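Local structure of cortical-lytic enzyme (Clostridium perfringens, 5JIP) at residues S13-D18 and G208-V213; P17-F22 and V26-L31; V249-N254 and Y262-N267. The protein is a family 25 muramidase involved in hydrolysing the peptidoglycan cortex of the spore during germination, probably by lysozyme-type cleavage. All coordinates share one frame; numbering follows the deposited sequence.

Contact 1 (S13-D18 and G208-V213); sequences STFGPD and GKLDGV
Phe-15 and Leu-210 meet from opposite directions, the leucine methyls arriving at the ring. Leu-210 CD1 lies near the plane of the ring, at its edge, with Phe-15 CE2 3.9 Å away and Phe-15 CZ 4.1 Å. Because Phe-15 CG lies anti to the backbone nitrogen (chi1 166°), the ring projects from strand 15-19 toward the loop, and that edge is what Leu-210 finds. Leu-210 CD2 touches both partners, 4.0 Å from Phe-15 CE2 and 4.2 Å from Pro-17 CD, so the leucine fork spans two residues of one strand, with Gly-16 between them in sequence.

Within the loop, Val-213 N donates to Leu-210 O at 3.1 Å, closing a type II turn whose third position is Gly-212, with the positive phi usual there; Asp-211 O takes a hydrogen bond from Asn-34 ND2. Around this pair, Leu-219 of strand 217-221 touches Phe-15, Pro-17 and Leu-210, and Leu-31 of helix 28-34 also lies on Leu-210.

With methyl, ring edge and proline carbon as its only direct partners, the contact between strand 15-19 and the loop after strand 201-208 rests on apolar burial and shape, and imposes little directional restraint.

Contact 2 (P17-F22 and V26-L31); sequences PDLNEF and VNFLTL
Asn-27 OD1, set between the Val-26 and Phe-28 that meet Leu-19, takes backbone N-H groups from the first turn of helix 28-34. Thr-30 N reaches it at 3.2 Å from well above the carbonyl plane, and Leu-29 N adds a weak bond. This is an N-cap, holding the first turn of the helix.

Across the contact one methyl does most of the touching. Leu-19 CG lies anti to the carbonyl carbon (chi1 -51°) and CD1 continues extended (chi2 170°), which carries that methyl to the helix side. There Leu-19 CD1 meets Val-26 CG1 tip to tip at 3.8 Å, lies 4.0 Å from Phe-28 CE1, approached obliquely, and 4.2 Å from Leu-31 CD1. Val-26 CG1 also rests over one face of the Phe-28 ring, toward its rim, so these two side chains meet Leu-19 together. Leu-31 CD1 extends the contact more loosely to Pro-17 CG, 4.5 Å away.

The contact packs the first strand against the first helix of a beta-alpha-beta unit completed by strand 38-44, part of the family's modified TIM barrel; the Phe-28 ring also packs against helix 56-66, meeting Phe-59 edge-to-face, while Val-217 of strand 217-221 touches Pro-17 and Leu-19.

Contact 3 (V249-N254 and Y262-N267); sequences VNWTAN and YNVFVN
Trp-251 turns its indole between its backbone nitrogen and carbonyl carbon (chi1 55°), the crowded position, while Tyr-262 holds its ring anti to its own carbonyl carbon, beside the backbone nitrogen; together these rotations bring the indole onto the phenol. They form a tilted edge-to-face pair, the indole edge toward the tyrosine face, with planes 56° apart and the centroids of the five-membered and phenol rings 4.4 Å from each other. Trp-251 NE1 leads: it sits over the centre of the tyrosine ring, 3.4 Å from Tyr-262 CZ, and also makes a weak hydrogen bond to Ala-278 O. Further along the indole, Trp-251 CH2 lies 4.0 Å from Val-264 CG2, which approaches the indole obliquely, two residues on from the tyrosine and on the same side of the strand.

The two sheets, of strands 239-243, 246-250 and 280-284 and of strands 269-275, 259-266, 296-304 and 314-318, have the strand order of a fibronectin type III sandwich. Trp-251 lies in the core between the sheets, as the tryptophan of this fold does, with Ile-281 and Ile-300 also against it.

The phenol end is polar. Asn-254 N donates to Tyr-262 OH at 2.9 Å in a fairly straight bond (157°), tying the loop after strand 246-250 to the ring. Asn-254 OD1 lies in the plane of that ring, at its edge, 3.8 Å from Tyr-262 CE2. The amide nitrogen turns elsewhere: Asn-254 ND2 binds Glu-256 OE1 and Ser-233 O, and the side chain is about 9 Å from the magnesium ion. On the other side of strand 259-266, Asn-263 ND2 bonds Thr-273 OG1 of the second subunit.

Contacts 1 and 2 are neighbours in the family 25 barrel, probably the catalytic domain, their centres 8 Å apart. They share Pro-17 and Asp-18 on strand 15-19, and their second segments also meet: Gly-212 O and Asn-27 N, 2.8 Å apart, probably share a hydrogen bond that joins the turn of contact 1 to the helix start of contact 2, and Leu-210 CD2 packs 3.7 Å from Leu-31 CD2. Contact 3 belongs to the separate C-terminal sandwich, its centre 37 and 38 Å from those of contacts 1 and 2. The magnesium ion, held by Asp-227, Met-230, Asp-258 and Asp-304, lies about 9 Å from the Asn-254 side chain of contact 3, away from contacts 1 and 2.

Contact 1 (S13-D18 and G208-V213)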
loop_
_atom_site.group_PDB
_atom_site.type_symbol
_atom_site.label_atom_id
_atom_site.label_comp_id
_atom_site.label_asym_id
_atom_site.label_seq_id
_atom_site.Cartn_x
_atom_site.Cartn_y
_atom_site.Cartn_z
ATOM N N SER A 13 -7.427 20.598 -3.788
ATOM C CA SER A 13 -6.347 20.769 -2.828
ATOM C C SER A 13 -6.880 21.298 -1.501
ATOM O O SER A 13 -7.645 22.268 -1.466
ATOM C CB SER A 13 -5.284 21.724 -3.372
ATOM O OG SER A 13 -4.637 21.199 -4.525
ATOM N N THR A 14 -6.426 20.683 -0.406
ATOM C CA THR A 14 -6.717 21.215 0.916
ATOM C C THR A 14 -5.881 22.468 1.175
ATOM O O THR A 14 -4.949 22.797 0.443
ATOM C CB THR A 14 -6.450 20.168 1.995
ATOM O OG1 THR A 14 -5.128 19.651 1.856
ATOM C CG2 THR A 14 -7.466 19.008 1.896
ATOM N N PHE A 15 -6.220 23.154 2.258
ATOM C CA PHE A 15 -5.702 24.489 2.504
ATOM C C PHE A 15 -5.649 24.761 3.997
ATOM O O PHE A 15 -6.574 24.413 4.732
ATOM C CB PHE A 15 -6.582 25.518 1.793
ATOM C CG PHE A 15 -6.348 26.934 2.236
ATOM C CD1 PHE A 15 -5.410 27.731 1.613
ATOM C CD2 PHE A 15 -7.087 27.464 3.266
ATOM C CE1 PHE A 15 -5.188 29.048 2.028
ATOM C CE2 PHE A 15 -6.887 28.774 3.683
ATOM C CZ PHE A 15 -5.947 29.571 3.057
ATOM N N GLY A 16 -4.592 25.432 4.435
ATOM C CA GLY A 16 -4.516 25.824 5.814
ATOM C C GLY A 16 -3.267 26.607 6.126
ATOM O O GLY A 16 -2.268 26.575 5.377
ATOM N N PRO A 17 -3.285 27.295 7.266
ATOM C CA PRO A 17 -2.140 28.103 7.672
ATOM C C PRO A 17 -1.138 27.306 8.491
ATOM O O PRO A 17 -1.439 26.239 9.028
ATOM C CB PRO A 17 -2.800 29.187 8.535
ATOM C CG PRO A 17 -3.895 28.413 9.242
ATOM C CD PRO A 17 -4.437 27.483 8.180
ATOM N N ASP A 18 0.067 27.861 8.603
ATOM C CA ASP A 18 0.927 27.470 9.710
ATOM C C ASP A 18 1.187 28.690 10.581
ATOM O O ASP A 18 1.230 29.833 10.097
ATOM C CB ASP A 18 2.240 26.805 9.250
ATOM C CG ASP A 18 3.043 27.667 8.297
ATOM O OD1 ASP A 18 2.774 27.605 7.079
ATOM O OD2 ASP A 18 3.949 28.387 8.768
ATOM N N GLY A 208 -0.079 36.029 3.673
ATOM C CA GLY A 208 -1.444 35.842 3.276
ATOM C C GLY A 208 -2.417 36.531 4.211
ATOM O O GLY A 208 -2.087 36.924 5.328
ATOM N N LYS A 209 -3.640 36.674 3.725
ATOM C CA LYS A 209 -4.753 37.215 4.506
ATOM C C LYS A 209 -5.796 36.126 4.672
ATOM O O LYS A 209 -6.355 35.633 3.681
ATOM C CB LYS A 209 -5.352 38.442 3.818
ATOM C CG LYS A 209 -6.585 39.027 4.499
ATOM C CD LYS A 209 -7.135 40.193 3.658
ATOM C CE LYS A 209 -8.231 40.966 4.378
ATOM N NZ LYS A 209 -9.551 40.279 4.306
ATOM N N LEU A 210 -6.036 35.730 5.918
ATOM C CA LEU A 210 -7.044 34.716 6.222
ATOM C C LEU A 210 -7.831 35.133 7.449
ATOM O O LEU A 210 -7.231 35.406 8.490
ATOM C CB LEU A 210 -6.404 33.363 6.495
ATOM C CG LEU A 210 -7.341 32.178 6.716
ATOM C CD1 LEU A 210 -8.240 31.919 5.493
ATOM C CD2 LEU A 210 -6.496 30.964 7.039
ATOM N N ASP A 211 -9.159 35.166 7.325
ATOM C CA ASP A 211 -10.024 35.468 8.468
ATOM C C ASP A 211 -9.693 34.510 9.600
ATOM O O ASP A 211 -9.639 33.298 9.401
ATOM C CB ASP A 211 -11.508 35.315 8.084
ATOM C CG ASP A 211 -12.061 36.501 7.294
ATOM O OD1 ASP A 211 -11.310 37.454 6.999
ATOM O OD2 ASP A 211 -13.271 36.462 6.956
ATOM N N GLY A 212 -9.458 35.050 10.781
ATOM C CA GLY A 212 -9.103 34.236 11.918
ATOM C C GLY A 212 -7.656 34.331 12.316
ATOM O O GLY A 212 -7.280 33.793 13.372
ATOM N N VAL A 213 -6.827 34.995 11.510
ATOM C CA VAL A 213 -5.465 35.336 11.885
ATOM C C VAL A 213 -5.290 36.821 11.624
ATOM O O VAL A 213 -5.590 37.295 10.522
ATOM C CB VAL A 213 -4.419 34.523 11.106
ATOM C CG1 VAL A 213 -3.041 34.927 11.529
ATOM C CG2 VAL A 213 -4.633 33.039 11.336
#

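Contact 2 (P17-F22 and V26-L31)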
loop_
_atom_site.group_PDB
_atom_site.type_symbol
_atom_site.label_atom_id
_atom_site.label_comp_id
_atom_site.label_asym_id
_atom_site.label_seq_id
_atom_site.Cartn_x
_atom_site.Cartn_y
_atom_site.Cartn_z
ATOM N N PRO A 17 -3.285 27.295 7.266
ATOM C CA PRO A 17 -2.140 28.103 7.672
ATOM C C PRO A 17 -1.138 27.306 8.491
ATOM O O PRO A 17 -1.439 26.239 9.028
ATOM C CB PRO A 17 -2.800 29.187 8.535
ATOM C CG PRO A 17 -3.895 28.413 9.242
ATOM C CD PRO A 17 -4.437 27.483 8.180
ATOM N N ASP A 18 0.067 27.861 8.603
ATOM C CA ASP A 18 0.927 27.470 9.710
ATOM C C ASP A 18 1.187 28.690 10.581
ATOM O O ASP A 18 1.230 29.833 10.097
ATOM C CB ASP A 18 2.240 26.805 9.250
ATOM C CG ASP A 18 3.043 27.667 8.297
ATOM O OD1 ASP A 18 2.774 27.605 7.079
ATOM O OD2 ASP A 18 3.949 28.387 8.768
ATOM N N LEU A 19 1.309 28.423 11.883
ATOM C CA LEU A 19 1.274 29.439 12.935
ATOM C C LEU A 19 2.354 29.153 13.972
ATOM O O LEU A 19 2.839 28.026 14.101
ATOM C CB LEU A 19 -0.087 29.463 13.654
ATOM C CG LEU A 19 -1.374 29.549 12.832
ATOM C CD1 LEU A 19 -2.592 29.302 13.736
ATOM C CD2 LEU A 19 -1.476 30.883 12.153
ATOM N N ASN A 20 2.726 30.184 14.726
ATOM C CA ASN A 20 3.597 29.992 15.875
ATOM C C ASN A 20 3.292 31.086 16.893
ATOM O O ASN A 20 2.304 31.809 16.767
ATOM C CB ASN A 20 5.071 29.950 15.456
ATOM C CG ASN A 20 5.550 31.242 14.801
ATOM O OD1 ASN A 20 5.037 32.336 15.053
ATOM N ND2 ASN A 20 6.528 31.103 13.930
ATOM N N GLU A 21 4.131 31.187 17.925
ATOM C CA GLU A 21 3.826 32.119 19.009
ATOM C C GLU A 21 3.785 33.578 18.566
ATOM O O GLU A 21 3.271 34.428 19.314
ATOM C CB GLU A 21 4.848 31.943 20.121
ATOM C CG GLU A 21 6.241 32.401 19.779
ATOM C CD GLU A 21 7.198 32.113 20.907
ATOM O OE1 GLU A 21 7.453 33.050 21.714
ATOM O OE2 GLU A 21 7.652 30.952 21.012
ATOM N N PHE A 22 4.293 33.892 17.380
ATOM C CA PHE A 22 4.291 35.269 16.889
ATOM C C PHE A 22 3.086 35.563 16.018
ATOM O O PHE A 22 2.908 36.700 15.576
ATOM C CB PHE A 22 5.616 35.553 16.139
ATOM C CG PHE A 22 6.823 35.168 16.944
ATOM C CD1 PHE A 22 7.082 35.802 18.150
ATOM C CD2 PHE A 22 7.686 34.153 16.522
ATOM C CE1 PHE A 22 8.157 35.436 18.905
ATOM C CE2 PHE A 22 8.750 33.780 17.280
ATOM C CZ PHE A 22 9.007 34.423 18.468
ATOM N N VAL A 26 -5.228 35.045 16.874
ATOM C CA VAL A 26 -5.633 33.798 16.233
ATOM C C VAL A 26 -6.969 33.332 16.819
ATOM O O VAL A 26 -7.050 32.971 17.997
ATOM C CB VAL A 26 -4.549 32.724 16.390
ATOM C CG1 VAL A 26 -5.020 31.397 15.777
ATOM C CG2 VAL A 26 -3.226 33.198 15.762
ATOM N N ASN A 27 -8.012 33.312 15.993
ATOM C CA ASN A 27 -9.316 32.822 16.409
ATOM C C ASN A 27 -9.553 31.457 15.772
ATOM O O ASN A 27 -9.915 31.357 14.598
ATOM C CB ASN A 27 -10.419 33.787 16.027
ATOM C CG ASN A 27 -11.737 33.379 16.599
ATOM O OD1 ASN A 27 -11.998 32.185 16.796
ATOM N ND2 ASN A 27 -12.574 34.363 16.916
ATOM N N PHE A 28 -9.385 30.410 16.568
ATOM C CA PHE A 28 -9.454 29.054 16.034
ATOM C C PHE A 28 -10.867 28.677 15.663
ATOM O O PHE A 28 -11.069 27.860 14.762
ATOM C CB PHE A 28 -8.869 28.072 17.029
ATOM C CG PHE A 28 -7.368 28.158 17.133
ATOM C CD1 PHE A 28 -6.559 27.588 16.150
ATOM C CD2 PHE A 28 -6.764 28.829 18.196
ATOM C CE1 PHE A 28 -5.187 27.657 16.241
ATOM C CE2 PHE A 28 -5.395 28.914 18.294
ATOM C CZ PHE A 28 -4.589 28.314 17.316
ATOM N N LEU A 29 -11.863 29.273 16.312
ATOM C CA LEU A 29 -13.221 28.978 15.899
ATOM C C LEU A 29 -13.457 29.460 14.472
ATOM O O LEU A 29 -14.168 28.819 13.693
ATOM C CB LEU A 29 -14.229 29.605 16.878
ATOM C CG LEU A 29 -15.674 29.187 16.656
ATOM C CD1 LEU A 29 -15.823 27.683 16.788
ATOM C CD2 LEU A 29 -16.580 29.906 17.648
ATOM N N THR A 30 -12.868 30.594 14.110
ATOM C CA THR A 30 -12.987 31.074 12.743
ATOM C C THR A 30 -12.200 30.187 11.781
ATOM O O THR A 30 -12.692 29.838 10.701
ATOM C CB THR A 30 -12.496 32.510 12.675
ATOM O OG1 THR A 30 -13.278 33.303 13.570
ATOM C CG2 THR A 30 -12.600 33.087 11.257
ATOM N N LEU A 31 -10.985 29.802 12.163
ATOM C CA LEU A 31 -10.174 28.962 11.288
ATOM C C LEU A 31 -10.808 27.589 11.063
ATOM O O LEU A 31 -10.590 26.970 10.022
ATOM C CB LEU A 31 -8.788 28.809 11.892
ATOM C CG LEU A 31 -7.904 30.071 11.920
ATOM C CD1 LEU A 31 -6.574 29.771 12.585
ATOM C CD2 LEU A 31 -7.696 30.607 10.505
#

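Contact 3 (V249-N254 and Y262-N267)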
loop_
_atom_site.group_PDB
_atom_site.type_symbol
_atom_site.label_atom_id
_atom_site.label_comp_id
_atom_site.label_asym_id
_atom_site.label_seq_id
_atom_site.Cartn_x
_atom_site.Cartn_y
_atom_site.Cartn_z
ATOM N N VAL A 249 -12.024 -13.734 10.802
ATOM C CA VAL A 249 -12.008 -12.348 11.263
ATOM C C VAL A 249 -12.597 -11.457 10.182
ATOM O O VAL A 249 -12.315 -11.634 8.994
ATOM C CB VAL A 249 -10.575 -11.890 11.627
ATOM C CG1 VAL A 249 -10.602 -10.494 12.249
ATOM C CG2 VAL A 249 -9.896 -12.900 12.561
ATOM N N ASN A 250 -13.412 -10.485 10.592
ATOM C CA ASN A 250 -13.950 -9.546 9.616
ATOM C C ASN A 250 -14.076 -8.175 10.264
ATOM O O ASN A 250 -14.022 -8.035 11.493
ATOM C CB ASN A 250 -15.295 -10.022 9.038
ATOM C CG ASN A 250 -16.438 -9.885 10.016
ATOM O OD1 ASN A 250 -16.560 -10.654 10.970
ATOM N ND2 ASN A 250 -17.300 -8.927 9.761
ATOM N N TRP A 251 -14.212 -7.154 9.418
ATOM C CA TRP A 251 -14.285 -5.783 9.911
ATOM C C TRP A 251 -14.967 -4.904 8.876
ATOM O O TRP A 251 -15.146 -5.280 7.714
ATOM C CB TRP A 251 -12.877 -5.255 10.263
ATOM C CG TRP A 251 -11.869 -5.335 9.136
ATOM C CD1 TRP A 251 -11.614 -4.381 8.206
ATOM C CD2 TRP A 251 -10.982 -6.429 8.843
ATOM N NE1 TRP A 251 -10.617 -4.811 7.335
ATOM C CE2 TRP A 251 -10.223 -6.063 7.702
ATOM C CE3 TRP A 251 -10.771 -7.678 9.418
ATOM C CZ2 TRP A 251 -9.258 -6.904 7.135
ATOM C CZ3 TRP A 251 -9.810 -8.515 8.860
ATOM C CH2 TRP A 251 -9.069 -8.123 7.724
ATOM N N THR A 252 -15.364 -3.711 9.322
ATOM C CA THR A 252 -15.848 -2.684 8.420
ATOM C C THR A 252 -14.680 -2.060 7.689
ATOM O O THR A 252 -13.637 -1.785 8.286
ATOM C CB THR A 252 -16.599 -1.601 9.196
ATOM O OG1 THR A 252 -17.688 -2.201 9.895
ATOM C CG2 THR A 252 -17.100 -0.496 8.250
ATOM N N ALA A 253 -14.869 -1.799 6.399
ATOM C CA ALA A 253 -13.800 -1.183 5.624
ATOM C C ALA A 253 -13.506 0.210 6.154
ATOM O O ALA A 253 -14.425 1.009 6.404
ATOM C CB ALA A 253 -14.162 -1.108 4.149
ATOM N N ASN A 254 -12.220 0.500 6.354
ATOM C CA ASN A 254 -11.812 1.879 6.592
ATOM C C ASN A 254 -12.128 2.712 5.361
ATOM O O ASN A 254 -12.223 2.200 4.254
ATOM C CB ASN A 254 -10.320 1.983 6.906
ATOM C CG ASN A 254 -10.017 1.932 8.378
ATOM O OD1 ASN A 254 -10.409 1.006 9.099
ATOM N ND2 ASN A 254 -9.278 2.946 8.846
ATOM N N TYR A 262 -4.176 -3.366 5.890
ATOM C CA TYR A 262 -4.345 -3.720 7.287
ATOM C C TYR A 262 -3.343 -4.796 7.649
ATOM O O TYR A 262 -3.006 -5.655 6.827
ATOM C CB TYR A 262 -5.750 -4.265 7.597
ATOM C CG TYR A 262 -6.898 -3.477 7.052
ATOM C CD1 TYR A 262 -7.325 -3.655 5.743
ATOM C CD2 TYR A 262 -7.603 -2.592 7.866
ATOM C CE1 TYR A 262 -8.377 -2.929 5.239
ATOM C CE2 TYR A 262 -8.654 -1.880 7.386
ATOM C CZ TYR A 262 -9.067 -2.057 6.086
ATOM O OH TYR A 262 -10.131 -1.327 5.638
ATOM N N ASN A 263 -2.895 -4.752 8.894
ATOM C CA ASN A 263 -2.195 -5.852 9.539
ATOM C C ASN A 263 -3.072 -6.401 10.659
ATOM O O ASN A 263 -3.632 -5.638 11.455
ATOM C CB ASN A 263 -0.857 -5.410 10.131
ATOM C CG ASN A 263 0.154 -5.024 9.071
ATOM O OD1 ASN A 263 0.236 -5.645 8.001
ATOM N ND2 ASN A 263 0.894 -3.952 9.332
ATOM N N VAL A 264 -3.135 -7.728 10.740
ATOM C CA VAL A 264 -3.921 -8.446 11.744
ATOM C C VAL A 264 -2.985 -9.267 12.615
ATOM O O VAL A 264 -1.992 -9.833 12.130
ATOM C CB VAL A 264 -4.980 -9.348 11.083
ATOM C CG1 VAL A 264 -5.722 -10.176 12.127
ATOM C CG2 VAL A 264 -5.949 -8.482 10.278
ATOM N N PHE A 265 -3.323 -9.346 13.899
ATOM C CA PHE A 265 -2.476 -9.995 14.892
ATOM C C PHE A 265 -3.293 -10.931 15.771
ATOM O O PHE A 265 -4.449 -10.635 16.100
ATOM C CB PHE A 265 -1.802 -8.967 15.769
ATOM C CG PHE A 265 -0.950 -7.974 15.005
ATOM C CD1 PHE A 265 -1.515 -6.829 14.447
ATOM C CD2 PHE A 265 0.415 -8.193 14.853
ATOM C CE1 PHE A 265 -0.723 -5.915 13.745
ATOM C CE2 PHE A 265 1.218 -7.295 14.138
ATOM C CZ PHE A 265 0.653 -6.152 13.596
ATOM N N VAL A 266 -2.663 -12.043 16.161
ATOM C CA VAL A 266 -3.222 -12.998 17.119
ATOM C C VAL A 266 -2.307 -13.006 18.338
ATOM O O VAL A 266 -1.123 -13.359 18.228
ATOM C CB VAL A 266 -3.351 -14.409 16.523
ATOM C CG1 VAL A 266 -3.830 -15.388 17.613
ATOM C CG2 VAL A 266 -4.285 -14.429 15.320
ATOM N N ASN A 267 -2.853 -12.611 19.492
ATOM C CA ASN A 267 -2.052 -12.427 20.693
ATOM C C ASN A 267 -0.770 -11.675 20.336
ATOM O O ASN A 267 0.325 -12.081 20.735
ATOM C CB ASN A 267 -1.726 -13.774 21.345
ATOM C CG ASN A 267 -2.962 -14.516 21.844
ATOM O OD1 ASN A 267 -3.967 -13.905 22.215
ATOM N ND2 ASN A 267 -2.883 -15.830 21.862
#